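Local coordinates for protein glycerate dehydrogenase/glyoxylate reductase (Thermus thermophilus, PDB 2CUK) that probably reduces hydroxypyruvate and glyoxylate with a nicotinamide cofactor, as a member of the D-isomer specific 2-hydroxyacid dehydrogenase family, at residues V97-T102 with G279-T285; L105-L110 with I224-T228; L110-R116 with L137-L142; L145-G151 with D195-T201. All blocks are in the same frame, centred on the assembly; numbering follows the deposited sequence.

Interaction 1 (V97-T102 with G279-T285)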
loop_
_atom_site.group_PDB
_atom_site.type_symbol
_atom_site.label_atom_id
_atom_site.label_comp_id
_atom_site.label_asym_id
_atom_site.label_seq_id
_atom_site.Cartn_x
_atom_site.Cartn_y
_atom_site.Cartn_z
ATOM N N VAL A 97 9.495 -7.516 -17.915
ATOM C CA VAL A 97 10.246 -7.025 -16.764
ATOM C C VAL A 97 9.562 -6.149 -15.709
ATOM O O VAL A 97 9.817 -6.309 -14.512
ATOM C CB VAL A 97 11.511 -6.287 -17.259
ATOM C CG1 VAL A 97 12.298 -5.733 -16.083
ATOM C CG2 VAL A 97 12.371 -7.247 -18.082
ATOM N N LEU A 98 8.700 -5.227 -16.125
ATOM C CA LEU A 98 8.059 -4.334 -15.160
ATOM C C LEU A 98 6.625 -4.680 -14.768
ATOM O O LEU A 98 5.944 -3.873 -14.131
ATOM C CB LEU A 98 8.111 -2.894 -15.686
ATOM C CG LEU A 98 7.572 -2.626 -17.097
ATOM C CD1 LEU A 98 6.079 -2.872 -17.153
ATOM C CD2 LEU A 98 7.877 -1.183 -17.487
ATOM N N THR A 99 6.174 -5.879 -15.124
ATOM C CA THR A 99 4.807 -6.304 -14.827
ATOM C C THR A 99 4.464 -6.334 -13.337
ATOM O O THR A 99 3.551 -5.635 -12.890
ATOM C CB THR A 99 4.526 -7.699 -15.427
ATOM O OG1 THR A 99 4.785 -7.670 -16.838
ATOM C CG2 THR A 99 3.079 -8.092 -15.200
ATOM N N GLU A 100 5.196 -7.145 -12.579
ATOM C CA GLU A 100 4.973 -7.287 -11.144
ATOM C C GLU A 100 5.096 -5.979 -10.376
ATOM O O GLU A 100 4.307 -5.707 -9.467
ATOM C CB GLU A 100 5.956 -8.302 -10.564
ATOM C CG GLU A 100 5.795 -9.702 -11.129
ATOM C CD GLU A 100 4.417 -10.265 -10.864
ATOM O OE1 GLU A 100 3.998 -10.269 -9.687
ATOM O OE2 GLU A 100 3.755 -10.703 -11.828
ATOM N N ALA A 101 6.094 -5.181 -10.736
ATOM C CA ALA A 101 6.333 -3.900 -10.075
ATOM C C ALA A 101 5.159 -2.944 -10.282
ATOM O O ALA A 101 4.713 -2.273 -9.349
ATOM C CB ALA A 101 7.624 -3.273 -10.613
ATOM N N THR A 102 4.666 -2.883 -11.513
ATOM C CA THR A 102 3.545 -2.009 -11.841
ATOM C C THR A 102 2.285 -2.491 -11.137
ATOM O O THR A 102 1.470 -1.684 -10.679
ATOM C CB THR A 102 3.297 -1.989 -13.354
ATOM O OG1 THR A 102 4.521 -1.660 -14.019
ATOM C CG2 THR A 102 2.220 -0.953 -13.718
ATOM N N GLY A 279 5.426 3.652 -11.210
ATOM C CA GLY A 279 4.926 2.292 -11.314
ATOM C C GLY A 279 5.982 1.203 -11.437
ATOM O O GLY A 279 5.870 0.163 -10.794
ATOM N N SER A 280 7.006 1.430 -12.256
ATOM C CA SER A 280 8.058 0.427 -12.449
ATOM C C SER A 280 9.291 0.702 -11.604
ATOM O O SER A 280 10.328 0.068 -11.793
ATOM C CB SER A 280 8.481 0.379 -13.918
ATOM O OG SER A 280 9.116 1.590 -14.299
ATOM N N ALA A 281 9.169 1.622 -10.654
ATOM C CA ALA A 281 10.299 2.013 -9.823
ATOM C C ALA A 281 10.777 1.048 -8.738
ATOM O O ALA A 281 11.009 1.448 -7.597
ATOM C CB ALA A 281 10.032 3.385 -9.213
ATOM N N GLY A 282 10.923 -0.222 -9.096
ATOM C CA GLY A 282 11.450 -1.197 -8.160
ATOM C C GLY A 282 12.915 -1.208 -8.554
ATOM O O GLY A 282 13.214 -1.178 -9.749
ATOM N N ARG A 283 13.834 -1.232 -7.592
ATOM C CA ARG A 283 15.248 -1.211 -7.946
ATOM C C ARG A 283 15.647 -2.407 -8.803
ATOM O O ARG A 283 16.321 -2.249 -9.817
ATOM C CB ARG A 283 16.130 -1.149 -6.694
ATOM C CG ARG A 283 17.625 -0.998 -7.011
ATOM C CD ARG A 283 18.443 -0.806 -5.739
ATOM N NE ARG A 283 18.086 0.434 -5.054
ATOM C CZ ARG A 283 18.528 1.635 -5.409
ATOM N NH1 ARG A 283 19.352 1.763 -6.440
ATOM N NH2 ARG A 283 18.136 2.710 -4.739
ATOM N N THR A 284 15.232 -3.604 -8.403
ATOM C CA THR A 284 15.570 -4.798 -9.173
ATOM C C THR A 284 14.938 -4.743 -10.566
ATOM O O THR A 284 15.535 -5.183 -11.549
ATOM C CB THR A 284 15.105 -6.073 -8.453
ATOM O OG1 THR A 284 15.750 -6.150 -7.175
ATOM C CG2 THR A 284 15.467 -7.313 -9.266
ATOM N N THR A 285 13.729 -4.198 -10.648
ATOM C CA THR A 285 13.037 -4.082 -11.927
ATOM C C THR A 285 13.803 -3.141 -12.860
ATOM O O THR A 285 14.036 -3.463 -14.031
ATOM C CB THR A 285 11.593 -3.558 -11.726
ATOM O OG1 THR A 285 10.829 -4.550 -11.028
ATOM C CG2 THR A 285 10.926 -3.258 -13.068
HETATM O O HOH W 1 8.571 -6.056 -12.077
#
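Thr285 packs against Val97, Leu98 and Ala101 in a buried contact of mixed character, van der Waals touches set among backbone carbonyls and a bridging water, where the N-terminal ends of helices 99-114 and 283-301 come together. In D-2-hydroxyacid dehydrogenases the chain passes between the catalytic and nucleotide-binding domains just ahead of two such helices, consistent with a hinge region here. The methyl of Thr285 does much of the touching: CG2, anti to the backbone N (chi1 -67° for OG1), lies 3.7 Å from Leu98 CA. The same torsion leaves Thr285 OG1 3.5 Å from Ala101 CB. The side chains of Val97 and Thr285 run alongside one another, pointing opposite ways, Val97 CG1 stopping 3.5 Å from Thr285 O. Leu98 CB also meets Ser280 CB at 3.7 Å, while Ser280 OG turns to Arg286. A water ties the two segments, donating to Val97 O, accepting from Ala101 N and bonding the Thr285 hydroxyl, which also bonds Asp141 of the second subunit. Gly279 O lies 3.3 Å from Thr102 CA in a CA-H...O contact, and it and Ala101 O, 3.1 Å apart, both receive the guanidinium of Arg115 of the second subunit. Thr102 OG1 bonds Leu98 O at 2.6 Å, from the face opposite to that used by Thr102 N. A valine in place of Thr102 would probably cost Leu98 O one of these donors and weaken the first helical turn. Two carbonyl oxygens so close would probably repel, and the neighbouring subunit's arginine is likely to offset this, linking the contact to dimer assembly.

Interaction 2 (L105-L110 with I224-T228)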
loop_
_atom_site.group_PDB
_atom_site.type_symbol
_atom_site.label_atom_id
_atom_site.label_comp_id
_atom_site.label_asym_id
_atom_site.label_seq_id
_atom_site.Cartn_x
_atom_site.Cartn_y
_atom_site.Cartn_z
ATOM N N LEU A 105 2.379 -1.491 -7.368
ATOM C CA LEU A 105 2.031 -0.111 -7.066
ATOM C C LEU A 105 0.556 0.175 -7.337
ATOM O O LEU A 105 -0.065 1.033 -6.719
ATOM C CB LEU A 105 2.904 0.810 -7.914
ATOM C CG LEU A 105 2.646 2.287 -7.606
ATOM C CD1 LEU A 105 3.702 2.888 -6.673
ATOM C CD2 LEU A 105 2.636 3.160 -8.862
ATOM N N THR A 106 0.003 -0.541 -8.336
ATOM C CA THR A 106 -1.433 -0.431 -8.548
ATOM C C THR A 106 -2.169 -0.784 -7.260
ATOM O O THR A 106 -3.042 -0.062 -6.797
ATOM C CB THR A 106 -1.856 -1.377 -9.678
ATOM O OG1 THR A 106 -1.171 -1.010 -10.880
ATOM C CG2 THR A 106 -3.368 -1.263 -9.915
ATOM N N LEU A 107 -1.780 -1.909 -6.674
ATOM C CA LEU A 107 -2.374 -2.342 -5.418
ATOM C C LEU A 107 -2.070 -1.354 -4.295
ATOM O O LEU A 107 -2.925 -1.082 -3.462
ATOM C CB LEU A 107 -1.863 -3.735 -5.033
ATOM C CG LEU A 107 -2.776 -4.900 -5.430
ATOM C CD1 LEU A 107 -4.063 -4.810 -4.631
ATOM C CD2 LEU A 107 -3.070 -4.864 -6.926
ATOM N N ALA A 108 -0.856 -0.814 -4.280
ATOM C CA ALA A 108 -0.470 0.141 -3.246
ATOM C C ALA A 108 -1.389 1.366 -3.292
ATOM O O ALA A 108 -1.770 1.903 -2.252
ATOM C CB ALA A 108 0.981 0.561 -3.441
ATOM N N LEU A 109 -1.741 1.800 -4.501
ATOM C CA LEU A 109 -2.616 2.956 -4.686
ATOM C C LEU A 109 -4.051 2.634 -4.277
ATOM O O LEU A 109 -4.741 3.470 -3.690
ATOM C CB LEU A 109 -2.579 3.427 -6.149
ATOM C CG LEU A 109 -1.312 4.166 -6.601
ATOM C CD1 LEU A 109 -1.371 4.445 -8.105
ATOM C CD2 LEU A 109 -1.177 5.471 -5.820
ATOM N N LEU A 110 -4.505 1.425 -4.586
ATOM C CA LEU A 110 -5.857 1.024 -4.206
ATOM C C LEU A 110 -5.972 1.092 -2.683
ATOM O O LEU A 110 -6.917 1.669 -2.144
ATOM C CB LEU A 110 -6.152 -0.400 -4.691
ATOM C CG LEU A 110 -7.404 -1.079 -4.116
ATOM C CD1 LEU A 110 -8.620 -0.179 -4.279
ATOM C CD2 LEU A 110 -7.625 -2.407 -4.811
ATOM N N ILE A 224 -13.947 3.827 -6.691
ATOM C CA ILE A 224 -12.564 4.286 -6.748
ATOM C C ILE A 224 -12.005 4.054 -8.152
ATOM O O ILE A 224 -12.234 3.002 -8.750
ATOM C CB ILE A 224 -11.657 3.510 -5.765
ATOM C CG1 ILE A 224 -12.069 3.798 -4.320
ATOM C CG2 ILE A 224 -10.196 3.900 -5.999
ATOM C CD1 ILE A 224 -11.318 2.952 -3.297
ATOM N N LEU A 225 -11.278 5.039 -8.671
ATOM C CA LEU A 225 -10.655 4.925 -9.985
ATOM C C LEU A 225 -9.141 4.830 -9.830
ATOM O O LEU A 225 -8.535 5.617 -9.105
ATOM C CB LEU A 225 -10.976 6.144 -10.852
ATOM C CG LEU A 225 -10.214 6.194 -12.184
ATOM C CD1 LEU A 225 -10.717 5.094 -13.116
ATOM C CD2 LEU A 225 -10.398 7.557 -12.832
ATOM N N LEU A 226 -8.537 3.870 -10.523
ATOM C CA LEU A 226 -7.091 3.686 -10.476
ATOM C C LEU A 226 -6.518 3.746 -11.892
ATOM O O LEU A 226 -7.087 3.177 -12.827
ATOM C CB LEU A 226 -6.744 2.327 -9.855
ATOM C CG LEU A 226 -7.230 2.017 -8.435
ATOM C CD1 LEU A 226 -6.837 0.594 -8.068
ATOM C CD2 LEU A 226 -6.626 3.013 -7.447
ATOM N N ASN A 227 -5.404 4.447 -12.059
ATOM C CA ASN A 227 -4.767 4.520 -13.370
ATOM C C ASN A 227 -3.250 4.543 -13.261
ATOM O O ASN A 227 -2.658 5.543 -12.853
ATOM C CB ASN A 227 -5.240 5.749 -14.156
ATOM C CG ASN A 227 -4.664 5.793 -15.568
ATOM O OD1 ASN A 227 -4.268 4.763 -16.119
ATOM N ND2 ASN A 227 -4.629 6.980 -16.162
ATOM N N THR A 228 -2.624 3.425 -13.615
ATOM C CA THR A 228 -1.170 3.324 -13.589
ATOM C C THR A 228 -0.676 3.044 -15.012
ATOM O O THR A 228 0.492 2.710 -15.219
ATOM C CB THR A 228 -0.695 2.191 -12.654
ATOM O OG1 THR A 228 -1.256 0.941 -13.081
ATOM C CG2 THR A 228 -1.117 2.476 -11.212
#
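Leu226 reaches from strand 224-227 against helix 99-114 and fits its two methyls round Leu110. CD1 of Leu226 lies 3.6 Å from Leu110 CB, and Leu226 CD2 sits over the backbone, 3.9 Å from Leu110 CA. With CG anti to the carbonyl carbon (chi1 -59°), Leu226 presents both branches to the helix. Thr228 makes the other close approach: the Thr228 and Leu109 side chains run past one another head to tail, Thr228 CG2 lying 3.7 Å from Leu109 CD1, and the Thr228 and Thr106 side chains cross at about a right angle, bringing their OG1 atoms to 2.9 Å. Thr106 OG1 also bonds Thr102 O within its own helix. This is the helix-on-sheet packing of a Rossmann-type nucleotide-binding domain, the helix running nearly antiparallel to the strand, at 153°, with axes 8.9 Å apart. Contact is looser toward Ile224, where Leu110 CD1 and Ile224 CD1 are 4.2 Å apart, Ile224 turning also to Val113 and Ala114; Leu105 touches only lightly, its CD2 4.5 Å from Thr228 CG2. No open solvent side is found here, for every touching residue is buried, and Arg115 of the second subunit packs on Leu105.

Interaction 3 (L110-R116 with L137-L142)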
loop_
_atom_site.group_PDB
_atom_site.type_symbol
_atom_site.label_atom_id
_atom_site.label_comp_id
_atom_site.label_asym_id
_atom_site.label_seq_id
_atom_site.Cartn_x
_atom_site.Cartn_y
_atom_site.Cartn_z
ATOM N N LEU A 110 -4.505 1.425 -4.586
ATOM C CA LEU A 110 -5.857 1.024 -4.206
ATOM C C LEU A 110 -5.972 1.092 -2.683
ATOM O O LEU A 110 -6.917 1.669 -2.144
ATOM C CB LEU A 110 -6.152 -0.400 -4.691
ATOM C CG LEU A 110 -7.404 -1.079 -4.116
ATOM C CD1 LEU A 110 -8.620 -0.179 -4.279
ATOM C CD2 LEU A 110 -7.625 -2.407 -4.811
ATOM N N LEU A 111 -4.996 0.508 -1.993
ATOM C CA LEU A 111 -4.986 0.498 -0.535
ATOM C C LEU A 111 -4.766 1.897 0.024
ATOM O O LEU A 111 -5.347 2.258 1.047
ATOM C CB LEU A 111 -3.900 -0.448 -0.020
ATOM C CG LEU A 111 -4.162 -1.940 -0.246
ATOM C CD1 LEU A 111 -2.892 -2.746 0.009
ATOM C CD2 LEU A 111 -5.284 -2.388 0.684
ATOM N N ALA A 112 -3.934 2.686 -0.650
ATOM C CA ALA A 112 -3.661 4.045 -0.203
ATOM C C ALA A 112 -4.950 4.864 -0.167
ATOM O O ALA A 112 -5.190 5.612 0.774
ATOM C CB ALA A 112 -2.655 4.706 -1.126
ATOM N N VAL A 113 -5.767 4.719 -1.206
ATOM C CA VAL A 113 -7.032 5.437 -1.321
ATOM C C VAL A 113 -8.121 4.822 -0.445
ATOM O O VAL A 113 -8.741 5.511 0.363
ATOM C CB VAL A 113 -7.535 5.449 -2.790
ATOM C CG1 VAL A 113 -8.932 6.067 -2.872
ATOM C CG2 VAL A 113 -6.570 6.228 -3.663
ATOM N N ALA A 114 -8.338 3.519 -0.603
ATOM C CA ALA A 114 -9.382 2.812 0.124
ATOM C C ALA A 114 -9.261 3.002 1.641
ATOM O O ALA A 114 -10.238 3.186 2.355
ATOM C CB ALA A 114 -9.284 1.327 -0.225
ATOM N N ARG A 115 -8.011 2.919 2.138
ATOM C CA ARG A 115 -7.832 2.986 3.589
ATOM C C ARG A 115 -7.165 4.294 4.041
ATOM O O ARG A 115 -6.676 4.420 5.157
ATOM C CB ARG A 115 -6.978 1.791 4.019
ATOM C CG ARG A 115 -7.640 0.454 3.688
ATOM C CD ARG A 115 -8.896 0.209 4.533
ATOM N NE ARG A 115 -8.668 0.617 5.923
ATOM C CZ ARG A 115 -8.302 -0.341 6.795
ATOM N NH1 ARG A 115 -8.157 -1.589 6.388
ATOM N NH2 ARG A 115 -8.083 -0.020 8.074
ATOM N N ARG A 116 -7.145 5.277 3.121
ATOM C CA ARG A 116 -6.691 6.621 3.484
ATOM C C ARG A 116 -5.333 6.608 4.186
ATOM O O ARG A 116 -5.116 7.274 5.190
ATOM C CB ARG A 116 -7.741 7.240 4.402
ATOM C CG ARG A 116 -9.145 7.175 3.801
ATOM C CD ARG A 116 -10.222 7.577 4.813
ATOM N NE ARG A 116 -10.186 9.023 5.040
ATOM C CZ ARG A 116 -11.149 9.548 5.815
ATOM N NH1 ARG A 116 -12.078 8.769 6.341
ATOM N NH2 ARG A 116 -11.141 10.858 6.078
ATOM N N LEU A 137 -10.701 8.146 10.581
ATOM C CA LEU A 137 -10.194 7.721 9.282
ATOM C C LEU A 137 -10.774 6.412 8.744
ATOM O O LEU A 137 -10.043 5.552 8.255
ATOM C CB LEU A 137 -8.671 7.625 9.353
ATOM C CG LEU A 137 -7.980 8.976 9.552
ATOM C CD1 LEU A 137 -6.545 8.775 10.005
ATOM C CD2 LEU A 137 -8.044 9.767 8.240
ATOM N N LEU A 138 -12.092 6.271 8.824
ATOM C CA LEU A 138 -12.751 5.065 8.337
ATOM C C LEU A 138 -12.631 4.973 6.823
ATOM O O LEU A 138 -12.888 5.941 6.107
ATOM C CB LEU A 138 -14.230 5.065 8.745
ATOM C CG LEU A 138 -14.515 5.009 10.247
ATOM C CD1 LEU A 138 -16.018 5.096 10.496
ATOM C CD2 LEU A 138 -13.945 3.720 10.827
ATOM N N GLY A 139 -12.228 3.804 6.338
ATOM C CA GLY A 139 -12.090 3.616 4.906
ATOM C C GLY A 139 -13.017 2.531 4.398
ATOM O O GLY A 139 -14.028 2.218 5.030
ATOM N N LEU A 140 -12.671 1.948 3.258
ATOM C CA LEU A 140 -13.484 0.892 2.674
ATOM C C LEU A 140 -12.871 -0.485 2.864
ATOM O O LEU A 140 -11.717 -0.707 2.498
ATOM C CB LEU A 140 -13.654 1.118 1.170
ATOM C CG LEU A 140 -14.290 2.405 0.659
ATOM C CD1 LEU A 140 -14.350 2.345 -0.863
ATOM C CD2 LEU A 140 -15.680 2.573 1.245
ATOM N N ASP A 141 -13.639 -1.405 3.442
ATOM C CA ASP A 141 -13.176 -2.778 3.601
ATOM C C ASP A 141 -13.251 -3.329 2.178
ATOM O O ASP A 141 -14.254 -3.132 1.491
ATOM C CB ASP A 141 -14.120 -3.564 4.514
ATOM C CG ASP A 141 -13.959 -3.197 5.975
ATOM O OD1 ASP A 141 -12.915 -3.543 6.564
ATOM O OD2 ASP A 141 -14.869 -2.559 6.536
ATOM N N LEU A 142 -12.205 -4.016 1.733
ATOM C CA LEU A 142 -12.167 -4.549 0.374
ATOM C C LEU A 142 -12.876 -5.881 0.163
ATOM O O LEU A 142 -13.271 -6.207 -0.953
ATOM C CB LEU A 142 -10.712 -4.685 -0.084
ATOM C CG LEU A 142 -9.898 -3.389 -0.117
ATOM C CD1 LEU A 142 -8.465 -3.694 -0.558
ATOM C CD2 LEU A 142 -10.553 -2.401 -1.065
HETATM O O HOH W 2 -8.660 3.258 7.000
HETATM O O HOH W 3 -9.985 -3.064 4.251
HETATM O O HOH W 4 -13.784 8.582 9.226
#
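Two hydrogen bonds join Ala114 and Arg116 to the loop 137-142: Leu140 N gives a fairly straight bond of 2.9 Å to Ala114 O, and Arg116 NH1 donates to Leu138 O at 3.0 Å. Both bind the loop to the end of helix 99-114, which closes in a Schellman motif with Arg116, at positive phi, as its C-prime residue. Leu138 O lies within 4° of the guanidinium plane of Arg116, although the NH1 donor is tilted 33° from the carbonyl plane. A bend at chi3 (73°) in the Arg116 chain brings the guanidinium to Leu137 and Leu138, with Leu137 CD2 over one face, offset toward the rim. Arg116 NH2 goes on to a salt bridge with Glu119. A water accepts from Arg115 NE and also lies within bonding distance of Arg115 O and Leu137 O, spanning the two segments. The end of Arg115 leaves for the second subunit, where NH1 and NH2 bond Ala101 O and Gly279 O of that chain; Arg115 CD passes 3.6 Å from Leu140 O of its own chain on the way. Gly139 lies directly on the helix end, with its CA 3.2 Å from Ala114 O, and any CB would clash with that oxygen. Farther out the contact becomes apolar. Leu142 turns its side chain to the helix, crossing Leu111 at about a right angle, and Met168 also packs on it. Its two branches divide the work: Leu142 CD2 touches Ala114 CB at 4.0 Å, and Leu142 CD1 meets Leu111 CD2 at 3.7 Å.

Interaction 4 (L145-G151 with D195-T201)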
loop_
_atom_site.group_PDB
_atom_site.type_symbol
_atom_site.label_atom_id
_atom_site.label_comp_id
_atom_site.label_asym_id
_atom_site.label_seq_id
_atom_site.Cartn_x
_atom_site.Cartn_y
_atom_site.Cartn_z
ATOM N N LEU A 145 -15.871 -6.677 -2.339
ATOM C CA LEU A 145 -16.003 -5.638 -3.354
ATOM C C LEU A 145 -15.537 -6.146 -4.708
ATOM O O LEU A 145 -14.736 -7.081 -4.797
ATOM C CB LEU A 145 -15.202 -4.390 -2.970
ATOM C CG LEU A 145 -15.846 -3.439 -1.955
ATOM C CD1 LEU A 145 -16.094 -4.160 -0.642
ATOM C CD2 LEU A 145 -14.935 -2.244 -1.742
ATOM N N THR A 146 -16.041 -5.518 -5.763
ATOM C CA THR A 146 -15.687 -5.912 -7.116
ATOM C C THR A 146 -14.678 -5.000 -7.796
ATOM O O THR A 146 -14.879 -3.786 -7.905
ATOM C CB THR A 146 -16.942 -5.996 -8.013
ATOM O OG1 THR A 146 -17.795 -7.045 -7.536
ATOM C CG2 THR A 146 -16.553 -6.273 -9.458
ATOM N N LEU A 147 -13.585 -5.601 -8.252
ATOM C CA LEU A 147 -12.556 -4.865 -8.967
ATOM C C LEU A 147 -12.801 -5.094 -10.452
ATOM O O LEU A 147 -12.875 -6.237 -10.910
ATOM C CB LEU A 147 -11.162 -5.379 -8.601
ATOM C CG LEU A 147 -10.016 -4.842 -9.465
ATOM C CD1 LEU A 147 -9.857 -3.343 -9.244
ATOM C CD2 LEU A 147 -8.719 -5.578 -9.102
ATOM N N GLY A 148 -12.952 -4.003 -11.190
ATOM C CA GLY A 148 -13.174 -4.096 -12.616
ATOM C C GLY A 148 -11.944 -3.593 -13.337
ATOM O O GLY A 148 -11.556 -2.439 -13.182
ATOM N N LEU A 149 -11.325 -4.465 -14.117
ATOM C CA LEU A 149 -10.130 -4.112 -14.862
ATOM C C LEU A 149 -10.474 -3.808 -16.316
ATOM O O LEU A 149 -11.196 -4.570 -16.952
ATOM C CB LEU A 149 -9.130 -5.273 -14.805
ATOM C CG LEU A 149 -8.748 -5.723 -13.393
ATOM C CD1 LEU A 149 -8.166 -7.123 -13.432
ATOM C CD2 LEU A 149 -7.762 -4.733 -12.797
ATOM N N VAL A 150 -9.969 -2.687 -16.825
ATOM C CA VAL A 150 -10.194 -2.301 -18.214
ATOM C C VAL A 150 -8.875 -2.593 -18.912
ATOM O O VAL A 150 -7.933 -1.800 -18.847
ATOM C CB VAL A 150 -10.526 -0.802 -18.351
ATOM C CG1 VAL A 150 -10.711 -0.444 -19.818
ATOM C CG2 VAL A 150 -11.781 -0.475 -17.573
ATOM N N GLY A 151 -8.820 -3.748 -19.571
ATOM C CA GLY A 151 -7.610 -4.183 -20.242
ATOM C C GLY A 151 -7.077 -5.318 -19.387
ATOM O O GLY A 151 -6.896 -5.141 -18.182
ATOM N N ASP A 195 -16.701 -1.672 -7.997
ATOM C CA ASP A 195 -16.499 -0.840 -6.816
ATOM C C ASP A 195 -15.176 -0.109 -7.012
ATOM O O ASP A 195 -14.980 1.002 -6.523
ATOM C CB ASP A 195 -16.446 -1.711 -5.565
ATOM C CG ASP A 195 -17.780 -2.355 -5.258
ATOM O OD1 ASP A 195 -18.721 -1.616 -4.911
ATOM O OD2 ASP A 195 -17.892 -3.593 -5.374
ATOM N N VAL A 196 -14.269 -0.756 -7.739
ATOM C CA VAL A 196 -12.967 -0.185 -8.056
ATOM C C VAL A 196 -12.701 -0.436 -9.537
ATOM O O VAL A 196 -12.812 -1.565 -10.004
ATOM C CB VAL A 196 -11.823 -0.857 -7.257
ATOM C CG1 VAL A 196 -10.485 -0.241 -7.656
ATOM C CG2 VAL A 196 -12.060 -0.701 -5.758
ATOM N N VAL A 197 -12.374 0.615 -10.277
ATOM C CA VAL A 197 -12.062 0.471 -11.695
ATOM C C VAL A 197 -10.579 0.768 -11.881
ATOM O O VAL A 197 -10.106 1.829 -11.488
ATOM C CB VAL A 197 -12.864 1.461 -12.570
ATOM C CG1 VAL A 197 -12.435 1.321 -14.030
ATOM C CG2 VAL A 197 -14.363 1.204 -12.423
ATOM N N SER A 198 -9.846 -0.170 -12.473
ATOM C CA SER A 198 -8.418 0.025 -12.697
ATOM C C SER A 198 -8.126 -0.071 -14.191
ATOM O O SER A 198 -8.567 -1.010 -14.865
ATOM C CB SER A 198 -7.606 -1.025 -11.927
ATOM O OG SER A 198 -6.222 -0.710 -11.947
ATOM N N LEU A 199 -7.389 0.907 -14.708
ATOM C CA LEU A 199 -7.064 0.950 -16.129
ATOM C C LEU A 199 -5.729 0.289 -16.453
ATOM O O LEU A 199 -4.713 0.547 -15.799
ATOM C CB LEU A 199 -7.065 2.403 -16.614
ATOM C CG LEU A 199 -8.334 3.169 -16.237
ATOM C CD1 LEU A 199 -8.244 4.596 -16.758
ATOM C CD2 LEU A 199 -9.566 2.454 -16.805
ATOM N N HIS A 200 -5.746 -0.575 -17.464
ATOM C CA HIS A 200 -4.550 -1.301 -17.885
ATOM C C HIS A 200 -4.615 -1.580 -19.377
ATOM O O HIS A 200 -4.325 -2.690 -19.820
ATOM C CB HIS A 200 -4.450 -2.629 -17.131
ATOM C CG HIS A 200 -4.414 -2.474 -15.644
ATOM N ND1 HIS A 200 -3.324 -1.961 -14.976
ATOM C CD2 HIS A 200 -5.353 -2.721 -14.700
ATOM C CE1 HIS A 200 -3.593 -1.898 -13.684
ATOM N NE2 HIS A 200 -4.818 -2.354 -13.490
ATOM N N THR A 201 -5.010 -0.575 -20.147
ATOM C CA THR A 201 -5.115 -0.722 -21.591
ATOM C C THR A 201 -4.234 0.316 -22.274
ATOM O O THR A 201 -4.098 1.444 -21.796
ATOM C CB THR A 201 -6.580 -0.549 -22.064
ATOM O OG1 THR A 201 -6.678 -0.865 -23.457
ATOM C CG2 THR A 201 -7.049 0.886 -21.844
HETATM O O HOH W 5 -19.189 -6.634 -4.990
#
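Asp195 and Thr146 begin the pairing of parallel strands 146-150 and 196-199, neighbours in the six-stranded sheet of the Rossmann-type domain. Followed outward, Asp195 CB rests 3.5 Å from Thr146 O, and Asp195 CG comes within 4.0 Å of Leu145 CG. Asp195 CG lies anti to the carbonyl carbon (chi1 -68°), which carries the carboxylate across to the neighbouring strand. Of the carboxylate oxygens, OD2 takes a nearly straight bond from Thr146 N, 2.7 Å at 174°, with its anti lone pair, while OD1 turns to a salt bridge with Lys220. Thr146 O answers by accepting from both Asp195 N and Val196 N. With an alanine here in place of Asp195, Thr146 N would probably be left without its acceptor and Lys220 without its charged mate. The ladder then alternates in parallel register, Gly148 N to Val196 O, Ser198 N to Gly148 O, Val150 N to Ser198 O and His200 N to Val150 O. Leu147 CD1 packs on Val196 CG1 at 3.5 Å on the face that also bears Leu149 and Ser198. The other face holds Val150, lying side by side with Leu199, whose CD2 is 3.7 Å from Val150 CB. Gly151, with positive phi, follows the strand directly as the first glycine of a probable GxGxxG dinucleotide-binding turn; a CB would run into His200 O and its own preceding carbonyl. Leu149 CD2 touches the edge of the His200 ring, 3.7 Å from CD2 of His200.

How the interactions relate
All four contacts are largely buried, but their chemistry follows their place. Interaction 4 is sheet core, held by a ladder of backbone bonds; interaction 2 lays helix 99-114 on the same sheet, mostly through apolar side chains, and its strand 224-227 pairs with 196-199. Interactions 1, 2 and 3 use successive parts of that helix, from its start to its end, and 2 and 3 share Leu110, which also touches Val196 of interaction 4. Interactions 1 and 3, about 23 Å apart between centres, draw more on bridging waters and on groups of the second subunit, and meet across the dimer: Arg115 and Asp141 of one subunit bond interaction 1 of the other.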